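Local coordinates for glucose-6-phosphate dehydrogenase (PDB 5AQ1), which catalyses the NADP-dependent oxidation of glucose 6-phosphate, the entry step of the pentose phosphate pathway, supplying NADPH for redox balance in Trypanosoma cruzi, at residues B[215-218]-B[219-222]; B[267-270]-B[271-275]; B[125-128]-B[129-133]; B[167-170]-B[171-174]. All coordinates share one frame; numbering follows the deposited sequence.

Interaction 1 (B[215-218]-B[219-222]); sequences KEMV and QNII. With BG6 (6-O-phosphono-beta-D-glucopyranose), chain F.
Gln219 N donates to Lys215 O in a backbone bond of 2.9 Å. The Gln219 side chain starts beside the same oxygen, with CG 3.5 Å from Lys215 O. The next bond, Asn220 N to Glu216 O, is weak at 3.1 Å. Ile221 N then reaches back three residues to Val218 O at 3.2 Å. A water also donates to Val218 O and accepts from Ile222 N, so this oxygen has two partners. Val218 and Ile221 lie side by side and point the same way. With CG1 anti to the backbone N (chi1 178°), Val218 brings this methyl to 4.1 Å from Ile221 CD1. Both residues also touch Leu280 of helix 264-282.

Lys215 is the N-cap of the short helix 216-219. It closes the RIDHYLGK sequence, a signature of glucose-6-phosphate dehydrogenases that contributes to the substrate site. Its chain leaves the turn extended and bends only at the last torsion (chi4 -69°). NZ thereby meets O2P of the substrate phosphate at 2.8 Å. Gln401 OE1 is a second partner of NZ.

Further out, the turn meets the second subunit. Glu216 OE1 forms a salt bridge with Lys413 of that subunit and also accepts from its Gly416 N. Asn220 OD1 accepts from Lys413 N of the same neighbour. Within the chain, Glu216, Met217 and Asn220 all rest on Tyr430.

Interaction 2 (B[267-270]-B[271-275]); sequences RDVI and QNHLT. With BG6 (6-O-phosphono-beta-D-glucopyranose), chain F.
His273 and Val269 cross obliquely, one turn apart on helix 264-282, which widens here into pi-type turns and is kinked near Asn272. Val269 CG1 lies in the plane of the imidazole at its edge, 3.9 Å from His273 CD2. Also at the edge is O1 of the bound sugar, the anomeric hydroxyl, 2.8 Å from His273 NE2. Either atom could donate in that bond. Asn272 OD1 lies over one face of the ring, off toward the rim. His273 ND1 is hydrogen-bonded to Asp210 OD1, and Tyr212 stacks on the imidazole.

Asp268 comes to the same sugar from a different position on the helix. Its OD1 accepts from O2 at 2.6 Å. OD2 also meets O3, but the modelled distance is very short and its exact length doubtful.

Asn272 folds back over the helix, with CG between its backbone N and carbonyl carbon (chi1 40°). ND2 thus reaches Arg267 O and Asp268 O, both weakly, and Gln271 OE1. OD1 accepts from His273 N at 2.7 Å.

Spanning the kink, Leu274 N bonds to Val269 O at 3.1 Å, a five-residue step. Thr275 OG1 donates to Ile270 O at 2.6 Å, tilted 24° from the carbonyl plane.

Interaction 3 (B[125-128]-B[129-133]); sequences NERI and LRMEE
Four successive i to i+4 bonds, from Leu129 N to Asn125 O through Glu132 N to Ile128 O, run through this regular helix, the last of them 2.8 Å long.

Asn125 and Leu129 meet one turn apart, with Asn125 ND2 3.6 Å from Leu129 CD1. A chi1 of -175° turns the Asn125 amide toward the leucine. Its OD1 accepts from Arg144 NH1.

Ile128 and Glu132 lie side by side. The Glu132 chain is extended, and its carboxylate passes the isoleucine with OE2 3.7 Å from Ile128 CG2. OE2 forms a salt bridge with Arg144 NE. Arg144 is therefore gripped at two nitrogens by residues two turns apart on one helix.

On the more exposed side, the extended Arg130 runs back along the helix, its NH1 4.2 Å from Glu126 CB. Glu126 OE1 and Arg130 NH1 are 4.9 Å apart, so any attraction between these charges acts without contact. Arg127 and Met131 make a loose pair, with NE and CE 4.2 Å apart.

Helix 118-134 makes the crossover from strand 108-112 to strand 143-148 in the Rossmann-type nucleotide-binding domain. Ile128 packs on strands 143-148 and 33-38, while Arg127 and Met131 cover strands 67-72 and 108-112.

Interaction 4 (B[167-170]-B[171-174]); sequences MQKP and ELGW
The Gln168 amide carries Leu172 over one face: Leu172 CB is 3.7 Å from Gln168 CD, and the two side chains cross at about a right angle. The Gln168 chain bends at its second torsion (chi2 71°), which lays the amide against the leucine. At the end of the amide, NE2 donates to Gly142 O. The Glu171 carboxylate is a second flat group here, and its OE1 passes Lys169 CG at 3.6 Å.

The site is the loop between helix 155-165 and strand 175-179 of the Rossmann-type domain. Its core is a beta turn, with Pro170 and Glu171 at the two corners. Leu172 N donates to Lys169 O at 2.9 Å, closing the turn.

Gly173 follows with a phi of 147°, a backbone shape that leaves no room for a CB beside the preceding carbonyl. The chain then turns into the sheet. Trp174 N bonds to Asn143 OD1, and the indole makes a cation-pi contact with Arg176.

Lys169 is coiled, with bends at chi2, chi3 and chi4. Its NZ makes a salt bridge to Glu171 OE1 that is long, at 3.7 Å. The start of its chain runs alongside Leu172 and points the same way, with Lys169 CG 3.7 Å from Leu172 CD1.

The four local contacts form two groups. Interactions 1 and 2 both touch the bound glucose 6-phosphate, though their own nearest atoms stay about 6 Å apart. Interaction 1 supplies a lysine for the phosphate end, and interaction 2 meets the sugar hydroxyls O1, O2 and O3. The side chain of His273 is about 6 Å from the bound NADPH, and that of Lys215 about 11 Å. Interactions 3 and 4 lie far away on the Rossmann-type domain, with centres 33 to 38 Å from those of the first two. They touch each other where Glu132 OE2 approaches Gln168 NE2 at 3.0 Å, joining helix 118-134 to the 167-174 loop.

Interaction 1 (B[215-218]-B[219-222])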
loop_
_atom_site.group_PDB
_atom_site.type_symbol
_atom_site.label_atom_id
_atom_site.label_comp_id
_atom_site.label_asym_id
_atom_site.label_seq_id
_atom_site.Cartn_x
_atom_site.Cartn_y
_atom_site.Cartn_z
ATOM N N LYS B 215 -13.753 -9.743 -28.141
ATOM C CA LYS B 215 -12.470 -10.433 -28.284
ATOM C C LYS B 215 -12.048 -11.053 -26.959
ATOM O O LYS B 215 -12.151 -10.413 -25.912
ATOM C CB LYS B 215 -11.391 -9.476 -28.793
ATOM C CG LYS B 215 -11.616 -8.992 -30.214
ATOM C CD LYS B 215 -10.390 -8.290 -30.772
ATOM C CE LYS B 215 -10.660 -7.687 -32.144
ATOM N NZ LYS B 215 -10.845 -8.724 -33.194
ATOM N N GLU B 216 -11.563 -12.291 -27.019
ATOM C CA GLU B 216 -11.254 -13.084 -25.827
ATOM C C GLU B 216 -10.479 -12.306 -24.766
ATOM O O GLU B 216 -10.890 -12.248 -23.609
ATOM C CB GLU B 216 -10.462 -14.337 -26.219
ATOM C CG GLU B 216 -10.114 -15.264 -25.062
ATOM C CD GLU B 216 -11.336 -15.864 -24.392
ATOM O OE1 GLU B 216 -12.309 -16.211 -25.101
ATOM O OE2 GLU B 216 -11.323 -15.999 -23.148
ATOM N N MET B 217 -9.363 -11.708 -25.164
ATOM C CA MET B 217 -8.458 -11.077 -24.202
ATOM C C MET B 217 -8.978 -9.740 -23.675
ATOM O O MET B 217 -8.563 -9.300 -22.603
ATOM C CB MET B 217 -7.056 -10.914 -24.802
ATOM C CG MET B 217 -6.428 -12.213 -25.300
ATOM S SD MET B 217 -6.511 -13.607 -24.151
ATOM C CE MET B 217 -5.501 -12.992 -22.807
ATOM N N VAL B 218 -9.883 -9.104 -24.416
ATOM C CA VAL B 218 -10.542 -7.887 -23.940
ATOM C C VAL B 218 -11.611 -8.260 -22.913
ATOM O O VAL B 218 -11.747 -7.592 -21.884
ATOM C CB VAL B 218 -11.152 -7.072 -25.099
ATOM C CG1 VAL B 218 -11.878 -5.834 -24.582
ATOM C CG2 VAL B 218 -10.065 -6.662 -26.082
ATOM N N GLN B 219 -12.359 -9.332 -23.187
ATOM C CA GLN B 219 -13.337 -9.873 -22.227
ATOM C C GLN B 219 -12.695 -10.321 -20.907
ATOM O O GLN B 219 -13.342 -10.305 -19.857
ATOM C CB GLN B 219 -14.100 -11.055 -22.834
ATOM C CG GLN B 219 -15.051 -10.678 -23.959
ATOM C CD GLN B 219 -15.902 -11.848 -24.425
ATOM O OE1 GLN B 219 -15.388 -12.827 -24.971
ATOM N NE2 GLN B 219 -17.214 -11.751 -24.210
ATOM N N ASN B 220 -11.426 -10.716 -20.965
ATOM C CA ASN B 220 -10.719 -11.202 -19.792
ATOM C C ASN B 220 -10.127 -10.100 -18.907
ATOM O O ASN B 220 -9.634 -10.390 -17.813
ATOM C CB ASN B 220 -9.605 -12.159 -20.226
ATOM C CG ASN B 220 -9.055 -12.978 -19.071
ATOM O OD1 ASN B 220 -9.806 -13.422 -18.202
ATOM N ND2 ASN B 220 -7.743 -13.183 -19.056
ATOM N N ILE B 221 -10.162 -8.849 -19.365
ATOM C CA ILE B 221 -9.557 -7.745 -18.614
ATOM C C ILE B 221 -10.179 -7.625 -17.224
ATOM O O ILE B 221 -9.471 -7.575 -16.220
ATOM C CB ILE B 221 -9.692 -6.398 -19.353
ATOM C CG1 ILE B 221 -8.835 -6.401 -20.620
ATOM C CG2 ILE B 221 -9.260 -5.245 -18.454
ATOM C CD1 ILE B 221 -9.153 -5.271 -21.575
ATOM N N ILE B 222 -11.504 -7.577 -17.186
ATOM C CA ILE B 222 -12.245 -7.431 -15.935
ATOM C C ILE B 222 -11.948 -8.564 -14.945
ATOM O O ILE B 222 -11.810 -8.316 -13.750
ATOM C CB ILE B 222 -13.765 -7.314 -16.199
ATOM C CG1 ILE B 222 -14.508 -6.923 -14.924
ATOM C CG2 ILE B 222 -14.335 -8.610 -16.770
ATOM C CD1 ILE B 222 -15.925 -6.460 -15.180
HETATM C C1 BG6 F . -13.133 -1.611 -37.644
HETATM C C2 BG6 F . -12.472 -0.364 -38.228
HETATM O O1 BG6 F . -14.063 -1.246 -36.617
HETATM O O5 BG6 F . -12.132 -2.469 -37.086
HETATM C C3 BG6 F . -11.442 -0.775 -39.268
HETATM O O2 BG6 F . -13.455 0.493 -38.818
HETATM C C4 BG6 F . -10.442 -1.713 -38.613
HETATM O O3 BG6 F . -10.761 0.359 -39.812
HETATM C C5 BG6 F . -11.174 -2.923 -38.047
HETATM O O4 BG6 F . -9.463 -2.112 -39.573
HETATM C C6 BG6 F . -10.204 -3.910 -37.405
HETATM O O6 BG6 F . -10.915 -4.938 -36.715
HETATM P P BG6 F . -10.150 -6.276 -36.253
HETATM O O1P BG6 F . -8.981 -5.786 -35.430
HETATM O O2P BG6 F . -11.165 -7.028 -35.439
HETATM O O3P BG6 F . -9.772 -6.933 -37.559
HETATM O O HOH W 1 -14.526 -15.000 -27.026
HETATM O O HOH W 2 -13.388 -7.116 -19.499
#

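Interaction 2 (B[267-270]-B[271-275])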
loop_
_atom_site.group_PDB
_atom_site.type_symbol
_atom_site.label_atom_id
_atom_site.label_comp_id
_atom_site.label_asym_id
_atom_site.label_seq_id
_atom_site.Cartn_x
_atom_site.Cartn_y
_atom_site.Cartn_z
ATOM N N ARG B 267 -11.163 8.682 -35.011
ATOM C CA ARG B 267 -12.575 8.308 -35.056
ATOM C C ARG B 267 -12.778 6.814 -35.349
ATOM O O ARG B 267 -13.731 6.206 -34.853
ATOM C CB ARG B 267 -13.322 9.139 -36.102
ATOM C CG ARG B 267 -13.386 10.631 -35.808
ATOM C CD ARG B 267 -14.420 11.303 -36.695
ATOM N NE ARG B 267 -14.367 12.766 -36.636
ATOM C CZ ARG B 267 -13.495 13.534 -37.292
ATOM N NH1 ARG B 267 -12.559 12.997 -38.069
ATOM N NH2 ARG B 267 -13.555 14.855 -37.167
ATOM N N ASP B 268 -11.882 6.230 -36.143
ATOM C CA ASP B 268 -12.046 4.855 -36.624
ATOM C C ASP B 268 -11.803 3.795 -35.549
ATOM O O ASP B 268 -12.578 2.843 -35.440
ATOM C CB ASP B 268 -11.126 4.600 -37.824
ATOM C CG ASP B 268 -11.447 3.301 -38.552
ATOM O OD1 ASP B 268 -12.641 3.004 -38.766
ATOM O OD2 ASP B 268 -10.495 2.587 -38.930
ATOM N N VAL B 269 -10.732 3.950 -34.769
ATOM C CA VAL B 269 -10.370 2.942 -33.756
ATOM C C VAL B 269 -10.062 3.465 -32.346
ATOM O O VAL B 269 -10.281 2.745 -31.373
ATOM C CB VAL B 269 -9.185 2.064 -34.220
ATOM C CG1 VAL B 269 -9.485 1.433 -35.574
ATOM C CG2 VAL B 269 -7.895 2.864 -34.293
ATOM N N ILE B 270 -9.547 4.687 -32.222
ATOM C CA ILE B 270 -9.148 5.205 -30.911
ATOM C C ILE B 270 -10.359 5.605 -30.068
ATOM O O ILE B 270 -10.478 5.194 -28.915
ATOM C CB ILE B 270 -8.166 6.390 -31.033
ATOM C CG1 ILE B 270 -6.854 5.902 -31.660
ATOM C CG2 ILE B 270 -7.905 7.018 -29.665
ATOM C CD1 ILE B 270 -5.806 6.975 -31.854
ATOM N N GLN B 271 -11.260 6.388 -30.656
ATOM C CA GLN B 271 -12.455 6.875 -29.963
ATOM C C GLN B 271 -13.363 5.760 -29.448
ATOM O O GLN B 271 -14.096 5.953 -28.475
ATOM C CB GLN B 271 -13.248 7.805 -30.885
ATOM C CG GLN B 271 -14.507 8.397 -30.267
ATOM C CD GLN B 271 -15.734 7.503 -30.390
ATOM O OE1 GLN B 271 -15.744 6.524 -31.137
ATOM N NE2 GLN B 271 -16.774 7.836 -29.640
ATOM N N ASN B 272 -13.314 4.599 -30.097
ATOM C CA ASN B 272 -14.177 3.480 -29.737
ATOM C C ASN B 272 -13.387 2.290 -29.185
ATOM O O ASN B 272 -13.417 2.036 -27.983
ATOM C CB ASN B 272 -15.083 3.081 -30.916
ATOM C CG ASN B 272 -14.371 3.136 -32.257
ATOM O OD1 ASN B 272 -13.517 2.299 -32.552
ATOM N ND2 ASN B 272 -14.720 4.122 -33.080
ATOM N N HIS B 273 -12.669 1.573 -30.044
ATOM C CA HIS B 273 -12.046 0.310 -29.642
ATOM C C HIS B 273 -11.067 0.481 -28.483
ATOM O O HIS B 273 -11.157 -0.217 -27.474
ATOM C CB HIS B 273 -11.312 -0.336 -30.820
ATOM C CG HIS B 273 -12.193 -0.668 -31.983
ATOM N ND1 HIS B 273 -13.407 -1.308 -31.839
ATOM C CD2 HIS B 273 -12.027 -0.469 -33.311
ATOM C CE1 HIS B 273 -13.953 -1.481 -33.030
ATOM N NE2 HIS B 273 -13.136 -0.982 -33.940
ATOM N N LEU B 274 -10.130 1.411 -28.634
ATOM C CA LEU B 274 -9.058 1.583 -27.656
ATOM C C LEU B 274 -9.521 2.336 -26.406
ATOM O O LEU B 274 -8.977 2.121 -25.318
ATOM C CB LEU B 274 -7.852 2.277 -28.294
ATOM C CG LEU B 274 -7.295 1.639 -29.576
ATOM C CD1 LEU B 274 -5.928 2.228 -29.900
ATOM C CD2 LEU B 274 -7.202 0.122 -29.483
ATOM N N THR B 275 -10.517 3.204 -26.556
ATOM C CA THR B 275 -11.126 3.872 -25.409
ATOM C C THR B 275 -11.938 2.881 -24.572
ATOM O O THR B 275 -11.987 2.990 -23.351
ATOM C CB THR B 275 -12.015 5.050 -25.854
ATOM O OG1 THR B 275 -11.223 5.988 -26.588
ATOM C CG2 THR B 275 -12.642 5.758 -24.649
HETATM C C1 BG6 F . -13.133 -1.611 -37.644
HETATM C C2 BG6 F . -12.472 -0.364 -38.228
HETATM O O1 BG6 F . -14.063 -1.246 -36.617
HETATM O O5 BG6 F . -12.132 -2.469 -37.086
HETATM C C3 BG6 F . -11.442 -0.775 -39.268
HETATM O O2 BG6 F . -13.455 0.493 -38.818
HETATM C C4 BG6 F . -10.442 -1.713 -38.613
HETATM O O3 BG6 F . -10.761 0.359 -39.812
HETATM C C5 BG6 F . -11.174 -2.923 -38.047
HETATM O O4 BG6 F . -9.463 -2.112 -39.573
HETATM C C6 BG6 F . -10.204 -3.910 -37.405
HETATM O O6 BG6 F . -10.915 -4.938 -36.715
HETATM P P BG6 F . -10.150 -6.276 -36.253
HETATM O O1P BG6 F . -8.981 -5.786 -35.430
HETATM O O2P BG6 F . -11.165 -7.028 -35.439
HETATM O O3P BG6 F . -9.772 -6.933 -37.559
#

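Interaction 3 (B[125-128]-B[129-133])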
loop_
_atom_site.group_PDB
_atom_site.type_symbol
_atom_site.label_atom_id
_atom_site.label_comp_id
_atom_site.label_asym_id
_atom_site.label_seq_id
_atom_site.Cartn_x
_atom_site.Cartn_y
_atom_site.Cartn_z
ATOM N N ASN B 125 -42.929 -6.677 -41.103
ATOM C CA ASN B 125 -43.684 -7.122 -39.936
ATOM C C ASN B 125 -44.496 -8.387 -40.222
ATOM O O ASN B 125 -44.514 -9.321 -39.419
ATOM C CB ASN B 125 -44.612 -6.002 -39.467
ATOM C CG ASN B 125 -45.345 -6.345 -38.185
ATOM O OD1 ASN B 125 -44.744 -6.428 -37.120
ATOM N ND2 ASN B 125 -46.655 -6.538 -38.281
ATOM N N GLU B 126 -45.160 -8.403 -41.372
ATOM C CA GLU B 126 -46.022 -9.522 -41.768
ATOM C C GLU B 126 -45.232 -10.792 -42.033
ATOM O O GLU B 126 -45.689 -11.893 -41.717
ATOM C CB GLU B 126 -46.826 -9.154 -43.015
ATOM C CG GLU B 126 -47.890 -8.109 -42.746
ATOM C CD GLU B 126 -48.427 -7.468 -44.007
ATOM O OE1 GLU B 126 -48.364 -8.083 -45.096
ATOM O OE2 GLU B 126 -48.908 -6.321 -43.901
ATOM N N ARG B 127 -44.061 -10.634 -42.637
ATOM C CA ARG B 127 -43.174 -11.754 -42.889
ATOM C C ARG B 127 -42.691 -12.348 -41.566
ATOM O O ARG B 127 -42.605 -13.569 -41.420
ATOM C CB ARG B 127 -41.991 -11.296 -43.735
ATOM C CG ARG B 127 -41.017 -12.400 -44.103
ATOM C CD ARG B 127 -41.681 -13.520 -44.897
ATOM N NE ARG B 127 -40.727 -14.128 -45.821
ATOM C CZ ARG B 127 -40.419 -13.641 -47.024
ATOM N NH1 ARG B 127 -40.998 -12.531 -47.485
ATOM N NH2 ARG B 127 -39.524 -14.270 -47.778
ATOM N N ILE B 128 -42.390 -11.474 -40.608
ATOM C CA ILE B 128 -42.019 -11.908 -39.265
ATOM C C ILE B 128 -43.197 -12.618 -38.607
ATOM O O ILE B 128 -43.022 -13.682 -38.014
ATOM C CB ILE B 128 -41.555 -10.729 -38.382
ATOM C CG1 ILE B 128 -40.229 -10.164 -38.902
ATOM C CG2 ILE B 128 -41.383 -11.172 -36.934
ATOM C CD1 ILE B 128 -39.866 -8.809 -38.333
ATOM N N LEU B 129 -44.390 -12.036 -38.717
ATOM C CA LEU B 129 -45.600 -12.649 -38.160
ATOM C C LEU B 129 -45.815 -14.069 -38.683
ATOM O O LEU B 129 -46.150 -14.966 -37.911
ATOM C CB LEU B 129 -46.844 -11.807 -38.466
ATOM C CG LEU B 129 -47.115 -10.555 -37.625
ATOM C CD1 LEU B 129 -48.283 -9.772 -38.220
ATOM C CD2 LEU B 129 -47.378 -10.888 -36.160
ATOM N N ARG B 130 -45.636 -14.261 -39.989
ATOM C CA ARG B 130 -45.736 -15.593 -40.599
ATOM C C ARG B 130 -44.791 -16.596 -39.956
ATOM O O ARG B 130 -45.164 -17.741 -39.703
ATOM C CB ARG B 130 -45.431 -15.548 -42.104
ATOM C CG ARG B 130 -46.659 -15.271 -42.940
ATOM C CD ARG B 130 -46.385 -15.424 -44.425
ATOM N NE ARG B 130 -47.478 -14.849 -45.202
ATOM C CZ ARG B 130 -47.573 -13.568 -45.554
ATOM N NH1 ARG B 130 -46.630 -12.687 -45.215
ATOM N NH2 ARG B 130 -48.630 -13.162 -46.256
ATOM N N MET B 131 -43.559 -16.159 -39.726
ATOM C CA MET B 131 -42.548 -16.996 -39.094
ATOM C C MET B 131 -42.895 -17.281 -37.631
ATOM O O MET B 131 -42.718 -18.403 -37.158
ATOM C CB MET B 131 -41.169 -16.336 -39.196
ATOM C CG MET B 131 -40.619 -16.262 -40.614
ATOM S SD MET B 131 -39.173 -15.190 -40.761
ATOM C CE MET B 131 -38.672 -15.553 -42.443
ATOM N N GLU B 132 -43.400 -16.269 -36.933
ATOM C CA GLU B 132 -43.793 -16.415 -35.530
ATOM C C GLU B 132 -44.976 -17.365 -35.338
ATOM O O GLU B 132 -44.991 -18.153 -34.399
ATOM C CB GLU B 132 -44.118 -15.053 -34.927
ATOM C CG GLU B 132 -42.895 -14.171 -34.734
ATOM C CD GLU B 132 -43.236 -12.793 -34.195
ATOM O OE1 GLU B 132 -44.369 -12.322 -34.446
ATOM O OE2 GLU B 132 -42.374 -12.177 -33.535
ATOM N N GLU B 133 -45.962 -17.291 -36.228
ATOM C CA GLU B 133 -47.121 -18.186 -36.170
ATOM C C GLU B 133 -46.720 -19.647 -36.404
ATOM O O GLU B 133 -47.328 -20.560 -35.841
ATOM C CB GLU B 133 -48.190 -17.778 -37.199
ATOM C CG GLU B 133 -48.834 -16.407 -37.009
ATOM C CD GLU B 133 -49.229 -16.092 -35.576
ATOM O OE1 GLU B 133 -49.743 -17.000 -34.890
ATOM O OE2 GLU B 133 -49.023 -14.931 -35.139
#

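Interaction 4 (B[167-170]-B[171-174])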
loop_
_atom_site.group_PDB
_atom_site.type_symbol
_atom_site.label_atom_id
_atom_site.label_comp_id
_atom_site.label_asym_id
_atom_site.label_seq_id
_atom_site.Cartn_x
_atom_site.Cartn_y
_atom_site.Cartn_z
ATOM N N MET B 167 -42.707 -3.476 -34.436
ATOM C CA MET B 167 -42.447 -3.807 -33.040
ATOM C C MET B 167 -43.406 -4.889 -32.564
ATOM O O MET B 167 -44.598 -4.871 -32.881
ATOM C CB MET B 167 -42.608 -2.574 -32.148
ATOM C CG MET B 167 -41.641 -1.444 -32.453
ATOM S SD MET B 167 -39.936 -1.831 -32.011
ATOM C CE MET B 167 -39.989 -1.621 -30.235
ATOM N N GLN B 168 -42.866 -5.846 -31.819
ATOM C CA GLN B 168 -43.679 -6.762 -31.044
ATOM C C GLN B 168 -44.191 -5.988 -29.841
ATOM O O GLN B 168 -43.489 -5.126 -29.307
ATOM C CB GLN B 168 -42.835 -7.949 -30.572
ATOM C CG GLN B 168 -43.621 -9.073 -29.918
ATOM C CD GLN B 168 -44.467 -9.843 -30.913
ATOM O OE1 GLN B 168 -45.552 -9.405 -31.287
ATOM N NE2 GLN B 168 -43.972 -10.997 -31.345
ATOM N N LYS B 169 -45.416 -6.283 -29.423
ATOM C CA LYS B 169 -45.939 -5.725 -28.175
ATOM C C LYS B 169 -45.238 -6.416 -27.001
ATOM O O LYS B 169 -44.951 -7.609 -27.079
ATOM C CB LYS B 169 -47.463 -5.841 -28.080
ATOM C CG LYS B 169 -48.058 -7.097 -28.693
ATOM C CD LYS B 169 -48.827 -6.842 -29.989
ATOM C CE LYS B 169 -49.953 -5.847 -29.900
ATOM N NZ LYS B 169 -50.816 -6.030 -28.708
ATOM N N PRO B 170 -44.938 -5.667 -25.918
ATOM C CA PRO B 170 -44.128 -6.206 -24.811
ATOM C C PRO B 170 -44.629 -7.534 -24.241
ATOM O O PRO B 170 -43.823 -8.339 -23.774
ATOM C CB PRO B 170 -44.214 -5.108 -23.741
ATOM C CG PRO B 170 -44.500 -3.861 -24.496
ATOM C CD PRO B 170 -45.361 -4.277 -25.654
ATOM N N GLU B 171 -45.938 -7.763 -24.296
ATOM C CA GLU B 171 -46.540 -8.967 -23.713
ATOM C C GLU B 171 -46.163 -10.214 -24.517
ATOM O O GLU B 171 -46.073 -11.307 -23.961
ATOM C CB GLU B 171 -48.079 -8.865 -23.624
ATOM C CG GLU B 171 -48.665 -7.471 -23.388
ATOM C CD GLU B 171 -49.283 -6.850 -24.649
ATOM O OE1 GLU B 171 -49.703 -7.594 -25.575
ATOM O OE2 GLU B 171 -49.382 -5.605 -24.708
ATOM N N LEU B 172 -45.941 -10.035 -25.817
ATOM C CA LEU B 172 -45.667 -11.144 -26.725
ATOM C C LEU B 172 -44.182 -11.369 -27.044
ATOM O O LEU B 172 -43.848 -12.282 -27.801
ATOM C CB LEU B 172 -46.448 -10.937 -28.027
ATOM C CG LEU B 172 -47.973 -10.896 -27.894
ATOM C CD1 LEU B 172 -48.596 -10.742 -29.269
ATOM C CD2 LEU B 172 -48.511 -12.143 -27.208
ATOM N N GLY B 173 -43.297 -10.552 -26.475
ATOM C CA GLY B 173 -41.854 -10.715 -26.680
ATOM C C GLY B 173 -41.110 -9.400 -26.669
ATOM O O GLY B 173 -41.723 -8.334 -26.692
ATOM N N TRP B 174 -39.782 -9.476 -26.637
ATOM C CA TRP B 174 -38.943 -8.275 -26.635
ATOM C C TRP B 174 -38.474 -7.896 -28.036
ATOM O O TRP B 174 -38.535 -8.702 -28.964
ATOM C CB TRP B 174 -37.735 -8.408 -25.686
ATOM C CG TRP B 174 -36.954 -9.710 -25.737
ATOM C CD1 TRP B 174 -36.959 -10.695 -24.792
ATOM C CD2 TRP B 174 -36.035 -10.142 -26.759
ATOM N NE1 TRP B 174 -36.114 -11.714 -25.162
ATOM C CE2 TRP B 174 -35.536 -11.402 -26.365
ATOM C CE3 TRP B 174 -35.595 -9.592 -27.970
ATOM C CZ2 TRP B 174 -34.622 -12.128 -27.143
ATOM C CZ3 TRP B 174 -34.681 -10.313 -28.740
ATOM C CH2 TRP B 174 -34.209 -11.566 -28.321
#